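PDB 3IIB: peptidase M28 from Shewanella amazonensis SB2B, which probably acts as a zinc-dependent carboxypeptidase or dipeptidase of the M28 family, probably active as a homodimer. Local coordinates for residues A272-H283 with L416-A424; A319-A327 with M430-R438. One frame throughout, in Å; residues are numbered along the deposited sequence.

How the contacts relate
From the N terminus, the chain first enters contact 1 through 272-283 on helix 267-285, runs on through strand 293-300, and reaches 319-327, the turn and strand start that form one half of contact 2. Helix 413-432 and the tail after it then supply both partners: 416-424 returns to 272-283 and closes a loop of 132 residues, and 430-438, the helix end with its tail, returns to 319-327 and closes one of 102. The two closures therefore cross instead of nesting. Their centres lie 20 Å apart and their nearest atoms about 7 Å apart. The helix ties to helix 267-285 through its middle, and through its end and tail to the start of strand 324-329.

Contact 1 of 2, residues A272-H283 with L416-A424; sequences AGVAIVTAAAKH and LAQNVAVYA
Ile276 and Val420 lead a buried helix-to-helix contact in the peptidase domain, where helix 267-285 meets helix 413-432. The short axes come within 8.1 Å and cross at -51°, and the packing is knobs-into-holes in both directions. Ile276 fits among Leu416, Asn419, Val420 and Tyr423; Val420 fits among Ile276, Ala279, Ala280 and His283.

With chi1 at -75°, Ile276 carries its CG1 arm beside its own backbone N and over the flank of Asn419, where Ile276 CD1 comes 3.4 Å from Asn419 CB. Its other branch, CG2, lies 3.6 Å from Tyr423 CD1, approaching the ring obliquely, whereas Val277 CG1 sits over a face of that ring. Leu416 closes the end near Ala272, with Leu416 CD1 3.8 Å from Ile276 CG1. The two branches of Val420 divide the work: CG2 rests near the backbone of Ile276, and CG1 reaches the edge of the imidazole, 3.7 Å from His283 CD2.

The closest backbone approach is at small residues, with Ala280 CA 4.4 Å from Ala424 CA. Ala280 CB lies 3.5 Å from Ala424 N, against the helix backbone itself. Asn419 meets Ile276 mainly through CB and CG; its ND2 is held by the carbonyls of Ala415 and Gly335.

Asp269, a ligand of both zinc ions, stands earlier on helix 267-285. Val274, Val277 and Ala281 of that helix touch strand 293-300, which places the pair in the helical layer beside the central sheet in the alpha/beta fold of M28 zinc peptidases.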
loop_
_atom_site.group_PDB
_atom_site.type_symbol
_atom_site.label_atom_id
_atom_site.label_comp_id
_atom_site.label_asym_id
_atom_site.label_seq_id
_atom_site.Cartn_x
_atom_site.Cartn_y
_atom_site.Cartn_z
ATOM N N ALA A 272 9.027 -16.906 1.581
ATOM C CA ALA A 272 9.978 -17.052 0.504
ATOM C C ALA A 272 11.166 -17.919 0.929
ATOM O O ALA A 272 11.599 -18.769 0.193
ATOM C CB ALA A 272 10.454 -15.675 0.070
ATOM N N GLY A 273 11.692 -17.672 2.134
ATOM C CA GLY A 273 12.842 -18.418 2.644
ATOM C C GLY A 273 12.486 -19.870 2.874
ATOM O O GLY A 273 13.242 -20.746 2.482
ATOM N N VAL A 274 11.311 -20.135 3.428
ATOM C CA VAL A 274 10.867 -21.536 3.562
ATOM C C VAL A 274 10.894 -22.274 2.189
ATOM O O VAL A 274 11.383 -23.424 2.079
ATOM C CB VAL A 274 9.455 -21.601 4.181
ATOM C CG1 VAL A 274 8.910 -23.028 4.140
ATOM C CG2 VAL A 274 9.487 -21.051 5.629
ATOM N N ALA A 275 10.366 -21.604 1.168
ATOM C CA ALA A 275 10.275 -22.178 -0.171
ATOM C C ALA A 275 11.629 -22.343 -0.773
ATOM O O ALA A 275 11.878 -23.338 -1.470
ATOM C CB ALA A 275 9.411 -21.305 -1.078
ATOM N N ILE A 276 12.511 -21.373 -0.531
ATOM C CA ILE A 276 13.843 -21.406 -1.141
ATOM C C ILE A 276 14.598 -22.615 -0.640
ATOM O O ILE A 276 15.101 -23.426 -1.441
ATOM C CB ILE A 276 14.602 -20.099 -0.855
ATOM C CG1 ILE A 276 14.048 -18.985 -1.737
ATOM C CG2 ILE A 276 16.125 -20.272 -1.081
ATOM C CD1 ILE A 276 14.324 -17.551 -1.201
ATOM N N VAL A 277 14.690 -22.758 0.693
ATOM C CA VAL A 277 15.494 -23.877 1.253
ATOM C C VAL A 277 14.831 -25.242 1.037
ATOM O O VAL A 277 15.529 -26.234 0.705
ATOM C CB VAL A 277 15.934 -23.663 2.720
ATOM C CG1 VAL A 277 16.764 -22.344 2.849
ATOM C CG2 VAL A 277 14.745 -23.688 3.715
ATOM N N THR A 278 13.503 -25.301 1.107
ATOM C CA THR A 278 12.770 -26.582 0.864
ATOM C C THR A 278 12.893 -27.028 -0.590
ATOM O O THR A 278 13.207 -28.189 -0.862
ATOM C CB THR A 278 11.309 -26.492 1.270
ATOM O OG1 THR A 278 11.236 -26.101 2.645
ATOM C CG2 THR A 278 10.601 -27.855 1.110
ATOM N N ALA A 279 12.641 -26.112 -1.526
ATOM C CA ALA A 279 12.798 -26.438 -2.947
ATOM C C ALA A 279 14.234 -26.819 -3.300
ATOM O O ALA A 279 14.447 -27.792 -4.033
ATOM C CB ALA A 279 12.312 -25.271 -3.863
ATOM N N ALA A 280 15.212 -26.078 -2.788
ATOM C CA ALA A 280 16.641 -26.400 -3.030
ATOM C C ALA A 280 16.958 -27.822 -2.567
ATOM O O ALA A 280 17.588 -28.600 -3.292
ATOM C CB ALA A 280 17.566 -25.372 -2.357
ATOM N N ALA A 281 16.506 -28.170 -1.370
ATOM C CA ALA A 281 16.709 -29.520 -0.833
ATOM C C ALA A 281 15.977 -30.594 -1.694
ATOM O O ALA A 281 16.519 -31.678 -1.928
ATOM C CB ALA A 281 16.295 -29.586 0.660
ATOM N N LYS A 282 14.769 -30.295 -2.178
ATOM C CA LYS A 282 14.013 -31.234 -3.002
ATOM C C LYS A 282 14.735 -31.474 -4.317
ATOM O O LYS A 282 14.830 -32.596 -4.768
ATOM C CB LYS A 282 12.600 -30.714 -3.269
ATOM C CG LYS A 282 11.751 -31.568 -4.223
ATOM C CD LYS A 282 11.614 -33.000 -3.760
ATOM C CE LYS A 282 10.481 -33.691 -4.462
ATOM N NZ LYS A 282 10.667 -33.828 -5.937
ATOM N N HIS A 283 15.246 -30.411 -4.935
ATOM C CA HIS A 283 16.029 -30.630 -6.167
ATOM C C HIS A 283 17.219 -31.549 -5.915
ATOM O O HIS A 283 17.604 -32.322 -6.790
ATOM C CB HIS A 283 16.468 -29.312 -6.798
ATOM C CG HIS A 283 15.325 -28.523 -7.347
ATOM N ND1 HIS A 283 14.475 -29.021 -8.313
ATOM C CD2 HIS A 283 14.851 -27.300 -7.025
ATOM C CE1 HIS A 283 13.522 -28.134 -8.554
ATOM N NE2 HIS A 283 13.745 -27.071 -7.802
ATOM N N LEU A 416 12.901 -15.499 -6.965
ATOM C CA LEU A 416 12.732 -16.624 -6.038
ATOM C C LEU A 416 13.486 -17.853 -6.596
ATOM O O LEU A 416 14.209 -18.528 -5.848
ATOM C CB LEU A 416 11.273 -16.962 -5.894
ATOM C CG LEU A 416 10.983 -17.995 -4.795
ATOM C CD1 LEU A 416 11.010 -17.373 -3.403
ATOM C CD2 LEU A 416 9.582 -18.595 -5.038
ATOM N N ALA A 417 13.331 -18.106 -7.905
ATOM C CA ALA A 417 13.991 -19.206 -8.563
ATOM C C ALA A 417 15.510 -19.105 -8.514
ATOM O O ALA A 417 16.198 -20.121 -8.368
ATOM C CB ALA A 417 13.498 -19.347 -10.047
ATOM N N GLN A 418 16.061 -17.899 -8.666
ATOM C CA GLN A 418 17.505 -17.709 -8.539
ATOM C C GLN A 418 18.004 -18.057 -7.130
ATOM O O GLN A 418 19.073 -18.642 -6.967
ATOM C CB GLN A 418 17.895 -16.288 -8.898
ATOM C CG GLN A 418 19.420 -16.058 -9.015
ATOM C CD GLN A 418 20.030 -15.404 -7.766
ATOM O OE1 GLN A 418 19.392 -15.307 -6.700
ATOM N NE2 GLN A 418 21.263 -14.925 -7.906
ATOM N N ASN A 419 17.228 -17.720 -6.103
ATOM C CA ASN A 419 17.594 -18.145 -4.764
ATOM C C ASN A 419 17.571 -19.660 -4.587
ATOM O O ASN A 419 18.471 -20.227 -3.963
ATOM C CB ASN A 419 16.669 -17.554 -3.702
ATOM C CG ASN A 419 16.927 -16.077 -3.427
ATOM O OD1 ASN A 419 17.664 -15.727 -2.497
ATOM N ND2 ASN A 419 16.284 -15.190 -4.219
ATOM N N VAL A 420 16.561 -20.314 -5.161
ATOM C CA VAL A 420 16.464 -21.767 -5.106
ATOM C C VAL A 420 17.720 -22.383 -5.778
ATOM O O VAL A 420 18.355 -23.299 -5.225
ATOM C CB VAL A 420 15.189 -22.286 -5.789
ATOM C CG1 VAL A 420 15.231 -23.785 -5.836
ATOM C CG2 VAL A 420 13.979 -21.806 -5.039
ATOM N N ALA A 421 18.097 -21.799 -6.915
ATOM C CA ALA A 421 19.265 -22.264 -7.690
ATOM C C ALA A 421 20.518 -22.131 -6.870
ATOM O O ALA A 421 21.291 -23.080 -6.771
ATOM C CB ALA A 421 19.435 -21.480 -9.014
ATOM N N VAL A 422 20.723 -20.964 -6.249
ATOM C CA VAL A 422 21.962 -20.710 -5.488
ATOM C C VAL A 422 22.020 -21.558 -4.199
ATOM O O VAL A 422 23.081 -22.086 -3.852
ATOM C CB VAL A 422 22.104 -19.237 -5.136
ATOM C CG1 VAL A 422 23.400 -19.051 -4.341
ATOM C CG2 VAL A 422 22.160 -18.410 -6.426
ATOM N N TYR A 423 20.892 -21.722 -3.491
ATOM C CA TYR A 423 20.896 -22.575 -2.301
ATOM C C TYR A 423 21.133 -24.030 -2.662
ATOM O O TYR A 423 21.788 -24.753 -1.917
ATOM C CB TYR A 423 19.630 -22.440 -1.441
ATOM C CG TYR A 423 19.816 -21.420 -0.340
ATOM C CD1 TYR A 423 19.655 -20.057 -0.575
ATOM C CD2 TYR A 423 20.215 -21.807 0.937
ATOM C CE1 TYR A 423 19.831 -19.134 0.435
ATOM C CE2 TYR A 423 20.412 -20.891 1.947
ATOM C CZ TYR A 423 20.251 -19.556 1.699
ATOM O OH TYR A 423 20.453 -18.644 2.731
ATOM N N ALA A 424 20.593 -24.461 -3.799
ATOM C CA ALA A 424 20.800 -25.834 -4.241
ATOM C C ALA A 424 22.291 -26.061 -4.519
ATOM O O ALA A 424 22.861 -27.086 -4.100
ATOM C CB ALA A 424 19.934 -26.161 -5.431
#

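Contact 2 of 2, residues A319-A327 with M430-R438; sequences AELEKHYIA and MANSKVELR
Tyr325 and Leu437 mark the nearest backbone approach, CA to CA 7.4 Å, between the turn and strand start of 319-327 and the irregular tail that leaves helix 413-432. Tyr325 reaches across because CG stands opposite the backbone N (chi1 -177°), which carries the phenol to the tail. There Tyr325 OH donates to Val435 O at 2.6 Å, in the carbonyl plane and on a lone pair. Leu437 CD1 lies over one ring face, 3.6 Å from the ring centroid of Tyr325, a CH-pi contact; Arg293 adds a cation-pi interaction with the ring. A phenylalanine here would probably keep the ring packing but leave Val435 O without its hydroxyl donor.

Ser433 OG accepts from Val435 N at 3.2 Å, an ST turn in the tail. Strand 324-329, whose second residue is Tyr325, pairs in parallel with strand 247-257, while Ala327 bonds to the backbones of Pro386 and Ala388. The helix end and tail pack against the first residues of this strand: Ile326 sets CG2 on Met430 CB and CD1 on Leu437 CD1.

Farther along, the extended Arg438 chain brings NH2 to two carbonyls: His324 O at 2.9 Å, in the carbonyl plane, and Leu321 O, a weak bond at 2.8 Å, bent to an N-H...O angle of 130°. Glu322 O lies over the guanidinium face. A water accepts from Arg438 NE at 2.8 Å and lies 2.9 Å from Tyr325 O, to which it can donate.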
loop_
_atom_site.group_PDB
_atom_site.type_symbol
_atom_site.label_atom_id
_atom_site.label_comp_id
_atom_site.label_asym_id
_atom_site.label_seq_id
_atom_site.Cartn_x
_atom_site.Cartn_y
_atom_site.Cartn_z
ATOM N N ALA A 319 25.421 -31.209 21.547
ATOM C CA ALA A 319 26.374 -32.322 21.373
ATOM C C ALA A 319 26.625 -32.633 19.894
ATOM O O ALA A 319 27.577 -33.323 19.589
ATOM C CB ALA A 319 25.882 -33.603 22.066
ATOM N N GLU A 320 25.730 -32.164 19.009
ATOM C CA GLU A 320 25.800 -32.411 17.583
ATOM C C GLU A 320 26.483 -31.273 16.813
ATOM O O GLU A 320 26.754 -31.410 15.617
ATOM C CB GLU A 320 24.382 -32.599 17.043
ATOM C CG GLU A 320 24.310 -33.327 15.732
ATOM C CD GLU A 320 22.904 -33.308 15.109
ATOM O OE1 GLU A 320 22.176 -32.298 15.275
ATOM O OE2 GLU A 320 22.546 -34.267 14.371
ATOM N N LEU A 321 26.710 -30.134 17.462
ATOM C CA LEU A 321 27.209 -28.938 16.733
ATOM C C LEU A 321 28.582 -29.138 16.122
ATOM O O LEU A 321 28.925 -28.548 15.095
ATOM C CB LEU A 321 27.252 -27.716 17.656
ATOM C CG LEU A 321 25.855 -27.201 18.073
ATOM C CD1 LEU A 321 25.938 -25.898 18.858
ATOM C CD2 LEU A 321 24.876 -27.036 16.908
ATOM N N GLU A 322 29.412 -29.936 16.784
ATOM C CA GLU A 322 30.730 -30.180 16.250
ATOM C C GLU A 322 30.644 -30.839 14.885
ATOM O O GLU A 322 31.524 -30.642 14.052
ATOM C CB GLU A 322 31.515 -31.079 17.205
ATOM C CG GLU A 322 32.972 -31.128 16.931
ATOM C CD GLU A 322 33.725 -31.635 18.153
ATOM O OE1 GLU A 322 33.842 -32.878 18.295
ATOM O OE2 GLU A 322 34.241 -30.793 18.923
ATOM N N LYS A 323 29.598 -31.629 14.665
ATOM C CA LYS A 323 29.360 -32.274 13.375
ATOM C C LYS A 323 28.547 -31.436 12.368
ATOM O O LYS A 323 28.251 -31.905 11.283
ATOM C CB LYS A 323 28.697 -33.635 13.600
ATOM C CG LYS A 323 29.664 -34.717 14.113
ATOM C CD LYS A 323 30.624 -35.162 13.012
ATOM C CE LYS A 323 31.533 -36.293 13.474
ATOM N NZ LYS A 323 32.357 -36.848 12.361
ATOM N N HIS A 324 28.160 -30.209 12.727
ATOM C CA HIS A 324 27.548 -29.272 11.784
ATOM C C HIS A 324 28.651 -28.696 10.926
ATOM O O HIS A 324 29.534 -28.008 11.421
ATOM C CB HIS A 324 26.793 -28.154 12.487
ATOM C CG HIS A 324 25.449 -28.569 12.959
ATOM N ND1 HIS A 324 25.268 -29.639 13.812
ATOM C CD2 HIS A 324 24.212 -28.111 12.653
ATOM C CE1 HIS A 324 23.978 -29.795 14.036
ATOM N NE2 HIS A 324 23.313 -28.894 13.333
ATOM N N TYR A 325 28.668 -29.052 9.664
ATOM C CA TYR A 325 29.740 -28.619 8.782
ATOM C C TYR A 325 29.638 -27.105 8.529
ATOM O O TYR A 325 30.619 -26.375 8.668
ATOM C CB TYR A 325 29.662 -29.421 7.493
ATOM C CG TYR A 325 30.769 -29.110 6.509
ATOM C CD1 TYR A 325 32.107 -29.375 6.812
ATOM C CD2 TYR A 325 30.467 -28.594 5.264
ATOM C CE1 TYR A 325 33.116 -29.086 5.883
ATOM C CE2 TYR A 325 31.486 -28.277 4.343
ATOM C CZ TYR A 325 32.768 -28.559 4.656
ATOM O OH TYR A 325 33.730 -28.230 3.726
ATOM N N ILE A 326 28.444 -26.653 8.145
ATOM C CA ILE A 326 28.172 -25.247 7.875
ATOM C C ILE A 326 26.694 -25.051 7.978
ATOM O O ILE A 326 25.922 -25.991 7.736
ATOM C CB ILE A 326 28.699 -24.817 6.497
ATOM C CG1 ILE A 326 28.693 -23.284 6.365
ATOM C CG2 ILE A 326 27.878 -25.468 5.380
ATOM C CD1 ILE A 326 29.739 -22.744 5.342
ATOM N N ALA A 327 26.295 -23.847 8.354
ATOM C CA ALA A 327 24.894 -23.466 8.434
ATOM C C ALA A 327 24.625 -22.154 7.694
ATOM O O ALA A 327 25.480 -21.288 7.705
ATOM C CB ALA A 327 24.482 -23.292 9.911
HETATM N N MSE A 430 28.574 -27.725 -0.540
HETATM C CA MSE A 430 29.001 -27.887 0.826
HETATM C C MSE A 430 28.842 -29.319 1.360
HETATM O O MSE A 430 29.692 -29.773 2.142
HETATM C CB MSE A 430 28.271 -26.923 1.766
HETATM C CG MSE A 430 28.548 -25.467 1.516
HETATM SE SE MSE A 430 30.383 -24.960 1.930
HETATM C CE MSE A 430 30.925 -25.103 0.379
ATOM N N ALA A 431 27.783 -30.025 0.931
ATOM C CA ALA A 431 27.553 -31.401 1.368
ATOM C C ALA A 431 28.531 -32.388 0.758
ATOM O O ALA A 431 28.580 -33.542 1.188
ATOM C CB ALA A 431 26.094 -31.859 1.063
ATOM N N ASN A 432 29.314 -31.925 -0.222
ATOM C CA ASN A 432 30.326 -32.775 -0.867
ATOM C C ASN A 432 31.764 -32.208 -0.795
ATOM O O ASN A 432 32.718 -32.819 -1.291
ATOM C CB ASN A 432 29.882 -33.044 -2.292
ATOM C CG ASN A 432 28.626 -33.883 -2.330
ATOM O OD1 ASN A 432 28.688 -35.074 -2.084
ATOM N ND2 ASN A 432 27.452 -33.243 -2.551
ATOM N N SER A 433 31.933 -31.100 -0.084
ATOM C CA SER A 433 33.233 -30.438 -0.017
ATOM C C SER A 433 34.198 -31.172 0.878
ATOM O O SER A 433 33.819 -31.724 1.910
ATOM C CB SER A 433 33.079 -29.033 0.535
ATOM O OG SER A 433 34.324 -28.316 0.520
ATOM N N LYS A 434 35.452 -31.178 0.471
ATOM C CA LYS A 434 36.526 -31.683 1.335
ATOM C C LYS A 434 37.266 -30.643 2.161
ATOM O O LYS A 434 38.219 -30.999 2.856
ATOM C CB LYS A 434 37.528 -32.444 0.457
ATOM C CG LYS A 434 36.907 -33.582 -0.309
ATOM C CD LYS A 434 36.313 -34.596 0.615
ATOM N N VAL A 435 36.867 -29.372 2.061
ATOM C CA VAL A 435 37.551 -28.301 2.757
ATOM C C VAL A 435 37.299 -28.411 4.256
ATOM O O VAL A 435 36.160 -28.570 4.709
ATOM C CB VAL A 435 37.104 -26.896 2.235
ATOM C CG1 VAL A 435 37.926 -25.776 2.894
ATOM C CG2 VAL A 435 37.220 -26.858 0.666
ATOM N N GLU A 436 38.371 -28.237 5.021
ATOM C CA GLU A 436 38.259 -28.136 6.462
ATOM C C GLU A 436 37.869 -26.722 6.822
ATOM O O GLU A 436 38.619 -25.797 6.571
ATOM C CB GLU A 436 39.572 -28.564 7.152
ATOM C CG GLU A 436 39.543 -28.334 8.637
ATOM C CD GLU A 436 38.403 -29.091 9.292
ATOM O OE1 GLU A 436 38.411 -30.329 9.205
ATOM O OE2 GLU A 436 37.516 -28.432 9.884
ATOM N N LEU A 437 36.701 -26.551 7.431
ATOM C CA LEU A 437 36.169 -25.220 7.713
ATOM C C LEU A 437 36.496 -24.661 9.112
ATOM O O LEU A 437 36.256 -23.484 9.392
ATOM C CB LEU A 437 34.652 -25.179 7.470
ATOM C CG LEU A 437 34.128 -25.576 6.083
ATOM C CD1 LEU A 437 32.601 -25.320 6.086
ATOM C CD2 LEU A 437 34.873 -24.781 4.962
ATOM N N ARG A 438 37.067 -25.492 9.965
ATOM C CA ARG A 438 37.323 -25.138 11.337
ATOM C C ARG A 438 38.858 -25.132 11.569
ATOM O O ARG A 438 39.628 -25.754 10.809
ATOM C CB ARG A 438 36.623 -26.151 12.244
ATOM C CG ARG A 438 35.122 -26.131 12.154
ATOM C CD ARG A 438 34.553 -27.145 13.064
ATOM N NE ARG A 438 33.093 -27.189 12.958
ATOM C CZ ARG A 438 32.259 -27.202 13.993
ATOM N NH1 ARG A 438 32.732 -27.215 15.225
ATOM N NH2 ARG A 438 30.955 -27.188 13.798
HETATM O O HOH W 1 32.725 -27.660 10.174
#